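Local coordinates for replicase polyprotein 1a (Avian infectious bronchitis virus, PDB 3LD1) that is of uncertain molecular function but represents part of coronavirus non-structural protein 2, cut from the replicase polyprotein and probably serving the viral replication cycle, at residues Tyr30-Ala33 with Phe34-Gln38; Gln196-Ala199 with Ala200-Ala204; Ala320-Gly324 with His325-Val329. The protein carries 3 engineered substitutions. All coordinates share one frame; numbering follows the deposited sequence.

Contact 1: residues Tyr30-Ala33 with Phe34-Gln38; sequences YADA and FAVRQ
The Y30 ring meets F34 one helical turn on: Y30 CE1 lies 4.1 Å from F34 CB, the two side chains meeting at a slant. With F34 CG set anti to the backbone N (chi1 168°), the phenyl ring is carried away from the first turn, and near its plane, at the edge, lies the carbonyl oxygen of A31. This is an ordinary i to i+4 pairing in the opening turns of an α-helix, and the backbone bond that goes with it runs from F34 N to Y30 O (2.8 Å). On another side of the helix, D32 crosses V36, with OD1 3.7 Å from V36 CG2, a plain van der Waals contact of a carboxylate oxygen with a methyl group. V36 CG2 also lies 3.2 Å from D32 O, and under this pair V36 N bonds to D32 O (2.8 Å), almost straight at 171°. The polar ends find partners beyond these two turns: Y30 OH is hydrogen-bonded to Q135 O, D32 OD2 accepts a hydrogen bond from the backbone N of K28, and R37, bent at its second torsion, forms salt bridges with D41 and D17. Helix 13-20 packs on V36 and R37, W133 of helix 128-134 touches A33 and V36, and K202 of helix 194-207 touches the Y30 and F34 side chains.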
ATOM      1  N   TYR A  30      10.712  -4.896  -2.236  1.00 48.35           N
ATOM      2  CA  TYR A  30      10.904  -4.144  -0.999  1.00 45.98           C
ATOM      3  C   TYR A  30      10.354  -4.889   0.203  1.00 46.43           C
ATOM      4  O   TYR A  30      10.912  -4.826   1.311  1.00 45.44           O
ATOM      5  CB  TYR A  30      10.270  -2.758  -1.084  1.00 45.79           C
ATOM      6  CG  TYR A  30      10.680  -1.883   0.067  1.00 42.96           C
ATOM      7  CD1 TYR A  30       9.952  -1.862   1.248  1.00 43.50           C
ATOM      8  CD2 TYR A  30      11.858  -1.134   0.018  1.00 46.24           C
ATOM      9  CE1 TYR A  30      10.351  -1.071   2.354  1.00 41.19           C
ATOM     10  CE2 TYR A  30      12.279  -0.351   1.134  1.00 45.54           C
ATOM     11  CZ  TYR A  30      11.526  -0.335   2.281  1.00 42.40           C
ATOM     12  OH  TYR A  30      11.933   0.421   3.336  1.00 40.77           O
ATOM     13  N   ALA A  31       9.272  -5.629  -0.013  1.00 46.70           N
ATOM     14  CA  ALA A  31       8.767  -6.465   1.051  1.00 47.30           C
ATOM     15  C   ALA A  31       9.812  -7.468   1.517  1.00 47.03           C
ATOM     16  O   ALA A  31      10.074  -7.574   2.730  1.00 48.15           O
ATOM     17  CB  ALA A  31       7.461  -7.109   0.685  1.00 47.01           C
ATOM     18  N   ASP A  32      10.434  -8.172   0.582  1.00 47.15           N
ATOM     19  CA  ASP A  32      11.439  -9.195   0.933  1.00 46.57           C
ATOM     20  C   ASP A  32      12.634  -8.486   1.617  1.00 46.24           C
ATOM     21  O   ASP A  32      13.062  -8.796   2.733  1.00 45.27           O
ATOM     22  CB  ASP A  32      11.854  -9.971  -0.348  1.00 46.24           C
ATOM     23  CG  ASP A  32      12.701 -11.306  -0.076  1.00 48.41           C
ATOM     24  OD1 ASP A  32      12.567 -12.031   0.968  1.00 48.62           O
ATOM     25  OD2 ASP A  32      13.515 -11.662  -0.976  1.00 50.14           O
ATOM     26  N   ALA A  33      13.112  -7.438   0.976  1.00 46.31           N
ATOM     27  CA  ALA A  33      14.260  -6.751   1.506  1.00 44.92           C
ATOM     28  C   ALA A  33      13.943  -6.363   2.915  1.00 45.11           C
ATOM     29  O   ALA A  33      14.766  -6.599   3.834  1.00 45.88           O
ATOM     30  CB  ALA A  33      14.575  -5.541   0.669  1.00 44.71           C
ATOM     31  N   PHE A  34      12.761  -5.783   3.126  1.00 43.48           N
ATOM     32  CA  PHE A  34      12.469  -5.297   4.447  1.00 42.75           C
ATOM     33  C   PHE A  34      12.444  -6.498   5.407  1.00 42.93           C
ATOM     34  O   PHE A  34      12.955  -6.440   6.531  1.00 42.39           O
ATOM     35  CB  PHE A  34      11.094  -4.593   4.417  1.00 44.17           C
ATOM     36  CG  PHE A  34      10.515  -4.281   5.771  1.00 39.06           C
ATOM     37  CD1 PHE A  34      10.804  -3.081   6.393  1.00 42.47           C
ATOM     38  CD2 PHE A  34       9.670  -5.178   6.404  1.00 38.64           C
ATOM     39  CE1 PHE A  34      10.275  -2.715   7.676  1.00 42.92           C
ATOM     40  CE2 PHE A  34       9.090  -4.846   7.674  1.00 44.88           C
ATOM     41  CZ  PHE A  34       9.404  -3.579   8.314  1.00 43.00           C
ATOM     42  N   ALA A  35      11.822  -7.590   4.968  1.00 41.81           N
ATOM     43  CA  ALA A  35      11.750  -8.777   5.835  1.00 41.50           C
ATOM     44  C   ALA A  35      13.161  -9.306   6.241  1.00 40.82           C
ATOM     45  O   ALA A  35      13.448  -9.549   7.464  1.00 41.66           O
ATOM     46  CB  ALA A  35      10.837  -9.886   5.202  1.00 40.44           C
ATOM     47  N   VAL A  36      14.043  -9.397   5.251  1.00 38.89           N
ATOM     48  CA  VAL A  36      15.406  -9.890   5.468  1.00 39.12           C
ATOM     49  C   VAL A  36      16.231  -8.969   6.416  1.00 40.64           C
ATOM     50  O   VAL A  36      16.914  -9.463   7.339  1.00 42.77           O
ATOM     51  CB  VAL A  36      16.181 -10.084   4.135  1.00 38.30           C
ATOM     52  CG1 VAL A  36      17.485 -10.708   4.401  1.00 35.50           C
ATOM     53  CG2 VAL A  36      15.360 -10.952   3.084  1.00 38.11           C
ATOM     54  N   ARG A  37      16.161  -7.649   6.224  1.00 40.97           N
ATOM     55  CA  ARG A  37      16.948  -6.757   7.053  1.00 41.77           C
ATOM     56  C   ARG A  37      16.345  -6.744   8.466  1.00 42.94           C
ATOM     57  O   ARG A  37      17.056  -6.720   9.463  1.00 42.53           O
ATOM     58  CB  ARG A  37      17.021  -5.363   6.407  1.00 41.50           C
ATOM     59  CG  ARG A  37      17.775  -4.278   7.223  1.00 41.27           C
ATOM     60  CD  ARG A  37      19.183  -4.711   7.492  1.00 39.34           C
ATOM     61  NE  ARG A  37      19.957  -3.898   8.484  1.00 35.46           N
ATOM     62  CZ  ARG A  37      20.599  -2.805   8.107  1.00 32.18           C
ATOM     63  NH1 ARG A  37      20.467  -2.403   6.845  1.00 32.19           N
ATOM     64  NH2 ARG A  37      21.315  -2.114   8.967  1.00 32.68           N
ATOM     65  N   GLN A  38      15.029  -6.815   8.559  1.00 44.19           N
ATOM     66  CA  GLN A  38      14.407  -6.842   9.892  1.00 46.55           C
ATOM     67  C   GLN A  38      14.839  -8.102  10.668  1.00 45.40           C
ATOM     68  O   GLN A  38      15.262  -8.004  11.811  1.00 46.64           O
ATOM     69  CB  GLN A  38      12.869  -6.649   9.802  1.00 45.98           C
ATOM     70  CG  GLN A  38      12.100  -7.404  10.897  1.00 46.47           C
ATOM     71  CD  GLN A  38      10.585  -7.610  10.525  1.00 49.81           C
ATOM     72  OE1 GLN A  38       9.749  -6.665  10.544  1.00 45.58           O
ATOM     73  NE2 GLN A  38      10.247  -8.867  10.164  1.00 56.16           N
TER

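Contact 2: residues Gln196-Ala199 with Ala200-Ala204; sequences QRIA and ALKMA
K202 lays the start of its aliphatic chain over the backbone of I198, one turn earlier in the α-helix: its CG is 3.5 Å from I198 O, and farther out CE passes 4.3 Å from I198 CG2. Two torsion choices produce this i to i+4 overlap: chi1 of -62° sets CG beside the backbone N, and beyond CG the chain stays extended. That extended chain carries NZ on past I198 CG2 to A137 O, where it is hydrogen-bonded, while R197 leaves the contact, with NH1 hydrogen-bonded to N190 O. I198 itself is buried against S143, A144 and M147 of helix 140-162, and M147 touches K202 as well. On the flank facing C230, which A200 and L201 both touch, L201 tucks its CB 3.3 Å from R197 O. Among the backbone bonds, K202 N to I198 O is short and fairly straight (2.9 Å, 161°), whereas M203 N to A199 O is longer, 3.3 Å, though just as straight at its hydrogen, its donor standing above the carbonyl plane. The L201 amide is shared: it bonds to R197 O at 3.2 Å and, in a weak and sharply bent bond (122°), to I198 O at 3.1 Å.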
ATOM      1  N   GLN A 196      11.398   7.852  13.679  1.00 47.58           N
ATOM      2  CA  GLN A 196      10.090   7.149  13.664  1.00 46.61           C
ATOM      3  C   GLN A 196       9.232   7.257  12.393  1.00 44.18           C
ATOM      4  O   GLN A 196       8.637   6.277  11.973  1.00 43.89           O
ATOM      5  CB  GLN A 196       9.268   7.552  14.892  1.00 47.99           C
ATOM      6  CG  GLN A 196       9.807   6.901  16.217  1.00 53.03           C
ATOM      7  CD  GLN A 196       9.878   5.332  16.173  1.00 59.24           C
ATOM      8  OE1 GLN A 196       9.275   4.660  15.280  1.00 61.45           O
ATOM      9  NE2 GLN A 196      10.599   4.748  17.159  1.00 55.23           N
ATOM     10  N   ARG A 197       9.195   8.413  11.767  1.00 41.84           N
ATOM     11  CA  ARG A 197       8.485   8.544  10.503  1.00 41.43           C
ATOM     12  C   ARG A 197       9.116   7.730   9.427  1.00 40.40           C
ATOM     13  O   ARG A 197       8.472   7.287   8.499  1.00 40.47           O
ATOM     14  CB  ARG A 197       8.551   9.970  10.005  1.00 41.99           C
ATOM     15  CG  ARG A 197       7.898  10.956  10.888  1.00 45.01           C
ATOM     16  CD  ARG A 197       7.384  12.157  10.082  1.00 50.66           C
ATOM     17  NE  ARG A 197       8.394  12.793   9.246  1.00 53.32           N
ATOM     18  CZ  ARG A 197       9.347  13.589   9.694  1.00 52.42           C
ATOM     19  NH1 ARG A 197       9.439  13.819  10.995  1.00 55.36           N
ATOM     20  NH2 ARG A 197      10.204  14.134   8.837  1.00 51.82           N
ATOM     21  N   ILE A 198      10.414   7.537   9.525  1.00 40.23           N
ATOM     22  CA  ILE A 198      11.103   6.812   8.467  1.00 38.13           C
ATOM     23  C   ILE A 198      10.842   5.334   8.647  1.00 38.45           C
ATOM     24  O   ILE A 198      10.572   4.646   7.654  1.00 38.55           O
ATOM     25  CB  ILE A 198      12.594   7.134   8.438  1.00 37.46           C
ATOM     26  CG1 ILE A 198      12.798   8.562   7.888  1.00 36.56           C
ATOM     27  CG2 ILE A 198      13.333   6.086   7.615  1.00 34.86           C
ATOM     28  CD1 ILE A 198      12.296   8.800   6.462  1.00 33.27           C
ATOM     29  N   ALA A 199      10.852   4.868   9.904  1.00 36.43           N
ATOM     30  CA  ALA A 199      10.557   3.489  10.175  1.00 36.93           C
ATOM     31  C   ALA A 199       9.058   3.157   9.812  1.00 38.42           C
ATOM     32  O   ALA A 199       8.705   2.033   9.427  1.00 38.19           O
ATOM     33  CB  ALA A 199      10.845   3.206  11.654  1.00 37.24           C
ATOM     34  N   ALA A 200       8.169   4.138   9.912  1.00 38.06           N
ATOM     35  CA  ALA A 200       6.788   3.825   9.583  1.00 38.92           C
ATOM     36  C   ALA A 200       6.668   3.691   8.050  1.00 39.59           C
ATOM     37  O   ALA A 200       5.932   2.864   7.499  1.00 39.25           O
ATOM     38  CB  ALA A 200       5.924   4.931  10.103  1.00 39.45           C
ATOM     39  N   LEU A 201       7.470   4.474   7.378  1.00 38.79           N
ATOM     40  CA  LEU A 201       7.401   4.533   5.970  1.00 40.38           C
ATOM     41  C   LEU A 201       8.030   3.336   5.311  1.00 41.12           C
ATOM     42  O   LEU A 201       7.578   2.871   4.270  1.00 41.45           O
ATOM     43  CB  LEU A 201       8.125   5.782   5.539  1.00 40.28           C
ATOM     44  CG  LEU A 201       7.895   6.249   4.157  1.00 40.88           C
ATOM     45  CD1 LEU A 201       6.383   6.476   4.040  1.00 40.94           C
ATOM     46  CD2 LEU A 201       8.656   7.506   4.129  1.00 37.71           C
ATOM     47  N   LYS A 202       9.089   2.814   5.893  1.00 42.89           N
ATOM     48  CA  LYS A 202       9.566   1.506   5.397  1.00 43.89           C
ATOM     49  C   LYS A 202       8.441   0.472   5.538  1.00 43.64           C
ATOM     50  O   LYS A 202       8.103  -0.234   4.587  1.00 45.08           O
ATOM     51  CB  LYS A 202      10.800   1.012   6.185  1.00 45.39           C
ATOM     52  CG  LYS A 202      12.090   1.887   6.127  1.00 43.80           C
ATOM     53  CD  LYS A 202      13.110   1.367   7.194  1.00 42.35           C
ATOM     54  CE  LYS A 202      14.494   2.008   6.953  1.00 43.82           C
ATOM     55  NZ  LYS A 202      15.288   1.981   8.229  1.00 41.36           N
ATOM     56  N   MET A 203       7.840   0.397   6.721  1.00 43.71           N
ATOM     57  CA  MET A 203       6.792  -0.575   6.967  1.00 43.65           C
ATOM     58  C   MET A 203       5.712  -0.408   5.897  1.00 44.21           C
ATOM     59  O   MET A 203       5.287  -1.371   5.269  1.00 44.82           O
ATOM     60  CB  MET A 203       6.256  -0.459   8.376  1.00 43.30           C
ATOM     61  CG  MET A 203       5.189  -1.540   8.653  1.00 47.99           C
ATOM     62  SD  MET A 203       3.582  -1.104   7.860  1.00 51.19           S
ATOM     63  CE  MET A 203       2.594  -0.710   9.300  1.00 48.50           C
ATOM     64  N   ALA A 204       5.335   0.832   5.632  1.00 43.66           N
ATOM     65  CA  ALA A 204       4.291   1.097   4.679  1.00 43.14           C
ATOM     66  C   ALA A 204       4.721   0.770   3.271  1.00 43.74           C
ATOM     67  O   ALA A 204       3.889   0.268   2.476  1.00 44.55           O
ATOM     68  CB  ALA A 204       3.827   2.548   4.786  1.00 42.84           C
TER

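Contact 3: residues Ala320-Gly324 with His325-Val329; sequences AILGG and HLCYV
H325 N and L322 O, 2.7 Å apart, close a tight β-hairpin through a type I' turn from L322 to H325 with G323 and G324 at its centre. The return bond, L322 N to H325 O, measures 2.8 Å, so this hydrogen-bonded pair is held from both sides. A second such pair follows at A320 and C327: C327 N gives to A320 O at 2.9 Å, and A320 N to C327 O at 3.1 Å. Both central turn residues have positive phi, a conformation that favours glycine. The H325 side chain adds its own fastening: ND1 donates to G323 O (2.9 Å), coming from above the carbonyl plane, 48° out of it, and tilted from its own ring plane. That bond requires the proton on ND1. L322 O lies in the ring plane at the imidazole edge, and beyond the hairpin F249 stacks on the ring while F282 meets it nearly parallel. Between the two bonded pairs sits the non-hydrogen-bonded pair I321 and L326, whose side chains cross at I321 CG1 and L326 CD2. Here I321 CA also makes a C-H...O contact with H325 O (3.4 Å). On the other face of the sheet, where A320, L322, H325 and C327 point, L322 CD1 touches C327 CB diagonally across the strands and also reaches V329. A338 of strand 335-342 backs L322 and V329. At the far end, V329 CG2 rests 4.0 Å from A320 CB.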
ATOM      1  N   ALA A 320     -36.792  -5.040 -12.302  1.00 37.52           N
ATOM      2  CA  ALA A 320     -37.891  -4.092 -12.307  1.00 36.99           C
ATOM      3  C   ALA A 320     -37.266  -2.730 -12.558  1.00 37.98           C
ATOM      4  O   ALA A 320     -36.158  -2.446 -12.089  1.00 37.46           O
ATOM      5  CB  ALA A 320     -38.621  -4.111 -10.923  1.00 37.34           C
ATOM      6  N   ILE A 321     -37.916  -1.897 -13.348  1.00 37.94           N
ATOM      7  CA  ILE A 321     -37.350  -0.581 -13.530  1.00 39.04           C
ATOM      8  C   ILE A 321     -37.881   0.387 -12.491  1.00 38.92           C
ATOM      9  O   ILE A 321     -39.003   0.790 -12.586  1.00 39.37           O
ATOM     10  CB  ILE A 321     -37.637  -0.044 -14.922  1.00 38.98           C
ATOM     11  CG1 ILE A 321     -36.812  -0.868 -15.918  1.00 40.43           C
ATOM     12  CG2 ILE A 321     -37.298   1.439 -14.946  1.00 36.90           C
ATOM     13  CD1 ILE A 321     -37.337  -0.808 -17.277  1.00 38.47           C
ATOM     14  N   LEU A 322     -37.045   0.773 -11.537  1.00 38.79           N
ATOM     15  CA  LEU A 322     -37.453   1.653 -10.426  1.00 38.69           C
ATOM     16  C   LEU A 322     -36.734   2.979 -10.471  1.00 38.71           C
ATOM     17  O   LEU A 322     -35.524   3.046 -10.820  1.00 38.85           O
ATOM     18  CB  LEU A 322     -37.214   0.953  -9.096  1.00 38.43           C
ATOM     19  CG  LEU A 322     -37.764  -0.504  -9.049  1.00 39.65           C
ATOM     20  CD1 LEU A 322     -37.291  -1.210  -7.775  1.00 40.96           C
ATOM     21  CD2 LEU A 322     -39.266  -0.513  -9.051  1.00 32.27           C
ATOM     22  N   GLY A 323     -37.470   4.058 -10.203  1.00 38.64           N
ATOM     23  CA  GLY A 323     -36.887   5.389 -10.342  1.00 38.52           C
ATOM     24  C   GLY A 323     -36.049   5.484 -11.615  1.00 38.99           C
ATOM     25  O   GLY A 323     -34.994   6.055 -11.612  1.00 40.35           O
ATOM     26  N   GLY A 324     -36.486   4.872 -12.695  1.00 38.46           N
ATOM     27  CA  GLY A 324     -35.814   5.011 -13.981  1.00 38.34           C
ATOM     28  C   GLY A 324     -34.579   4.177 -14.176  1.00 37.94           C
ATOM     29  O   GLY A 324     -33.927   4.329 -15.205  1.00 37.68           O
ATOM     30  N   HIS A 325     -34.277   3.321 -13.196  1.00 37.56           N
ATOM     31  CA  HIS A 325     -33.087   2.458 -13.180  1.00 37.60           C
ATOM     32  C   HIS A 325     -33.472   0.989 -13.136  1.00 38.64           C
ATOM     33  O   HIS A 325     -34.347   0.577 -12.305  1.00 39.09           O
ATOM     34  CB  HIS A 325     -32.311   2.641 -11.876  1.00 36.83           C
ATOM     35  CG  HIS A 325     -31.642   3.962 -11.756  1.00 38.59           C
ATOM     36  ND1 HIS A 325     -32.305   5.090 -11.309  1.00 40.66           N
ATOM     37  CD2 HIS A 325     -30.368   4.343 -12.015  1.00 36.58           C
ATOM     38  CE1 HIS A 325     -31.472   6.120 -11.320  1.00 38.69           C
ATOM     39  NE2 HIS A 325     -30.304   5.700 -11.781  1.00 42.72           N
ATOM     40  N   LEU A 326     -32.737   0.179 -13.889  1.00 38.85           N
ATOM     41  CA  LEU A 326     -32.957  -1.258 -13.935  1.00 40.19           C
ATOM     42  C   LEU A 326     -32.402  -1.858 -12.674  1.00 41.85           C
ATOM     43  O   LEU A 326     -31.172  -1.835 -12.446  1.00 42.46           O
ATOM     44  CB  LEU A 326     -32.267  -1.900 -15.106  1.00 39.50           C
ATOM     45  CG  LEU A 326     -33.000  -2.945 -15.942  1.00 43.85           C
ATOM     46  CD1 LEU A 326     -31.993  -3.920 -16.557  1.00 45.22           C
ATOM     47  CD2 LEU A 326     -34.071  -3.718 -15.212  1.00 43.61           C
ATOM     48  N   CYS A 327     -33.311  -2.345 -11.814  1.00 41.58           N
ATOM     49  CA  CYS A 327     -32.908  -2.889 -10.547  1.00 40.67           C
ATOM     50  C   CYS A 327     -33.221  -4.379 -10.484  1.00 40.26           C
ATOM     51  O   CYS A 327     -33.859  -4.935 -11.369  1.00 40.37           O
ATOM     52  CB  CYS A 327     -33.615  -2.171  -9.412  1.00 41.16           C
ATOM     53  SG  CYS A 327     -33.278  -0.446  -9.197  1.00 41.27           S
ATOM     54  N   TYR A 328     -32.721  -5.020  -9.445  1.00 39.79           N
ATOM     55  CA  TYR A 328     -33.031  -6.381  -9.104  1.00 38.92           C
ATOM     56  C   TYR A 328     -34.019  -6.275  -7.989  1.00 40.37           C
ATOM     57  O   TYR A 328     -33.900  -5.422  -7.082  1.00 40.07           O
ATOM     58  CB  TYR A 328     -31.819  -7.033  -8.518  1.00 37.86           C
ATOM     59  CG  TYR A 328     -32.012  -8.472  -8.083  1.00 39.26           C
ATOM     60  CD1 TYR A 328     -32.140  -9.498  -9.039  1.00 33.84           C
ATOM     61  CD2 TYR A 328     -32.046  -8.819  -6.699  1.00 36.21           C
ATOM     62  CE1 TYR A 328     -32.311 -10.809  -8.634  1.00 40.89           C
ATOM     63  CE2 TYR A 328     -32.207 -10.132  -6.290  1.00 34.67           C
ATOM     64  CZ  TYR A 328     -32.339 -11.131  -7.257  1.00 39.18           C
ATOM     65  OH  TYR A 328     -32.470 -12.457  -6.889  1.00 38.22           O
ATOM     66  N   VAL A 329     -34.958  -7.207  -8.014  1.00 41.82           N
ATOM     67  CA  VAL A 329     -36.093  -7.157  -7.157  1.00 43.68           C
ATOM     68  C   VAL A 329     -36.293  -8.629  -6.711  1.00 45.82           C
ATOM     69  O   VAL A 329     -36.210  -9.572  -7.514  1.00 45.60           O
ATOM     70  CB  VAL A 329     -37.213  -6.458  -7.992  1.00 43.91           C
ATOM     71  CG1 VAL A 329     -38.174  -7.400  -8.703  1.00 41.77           C
ATOM     72  CG2 VAL A 329     -37.853  -5.443  -7.270  1.00 45.03           C
TER

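Contacts 1 and 2 belong to one helical region: K202 of contact 2 packs against Y30 and F34 of contact 1, joining helices 30-46 and 194-207; the centres of the two contacts lie 13 Å apart. Contact 3 lies far along this elongated molecule, its nearest atoms about 37 Å from contact 2 and about 40 Å from contact 1, in the C-terminal β-rich part. All three are partly buried, mixing core and surface residues. The helical pairs rest mainly on i to i+4 backbone bonds, less regular in contact 2; Y30, R197 and K202 bond backbone oxygens elsewhere, while R37 forms salt bridges. In 320-324 with 325-329, the bonding instead links neighbouring strands, and an imidazole bonds locally to the turn itself.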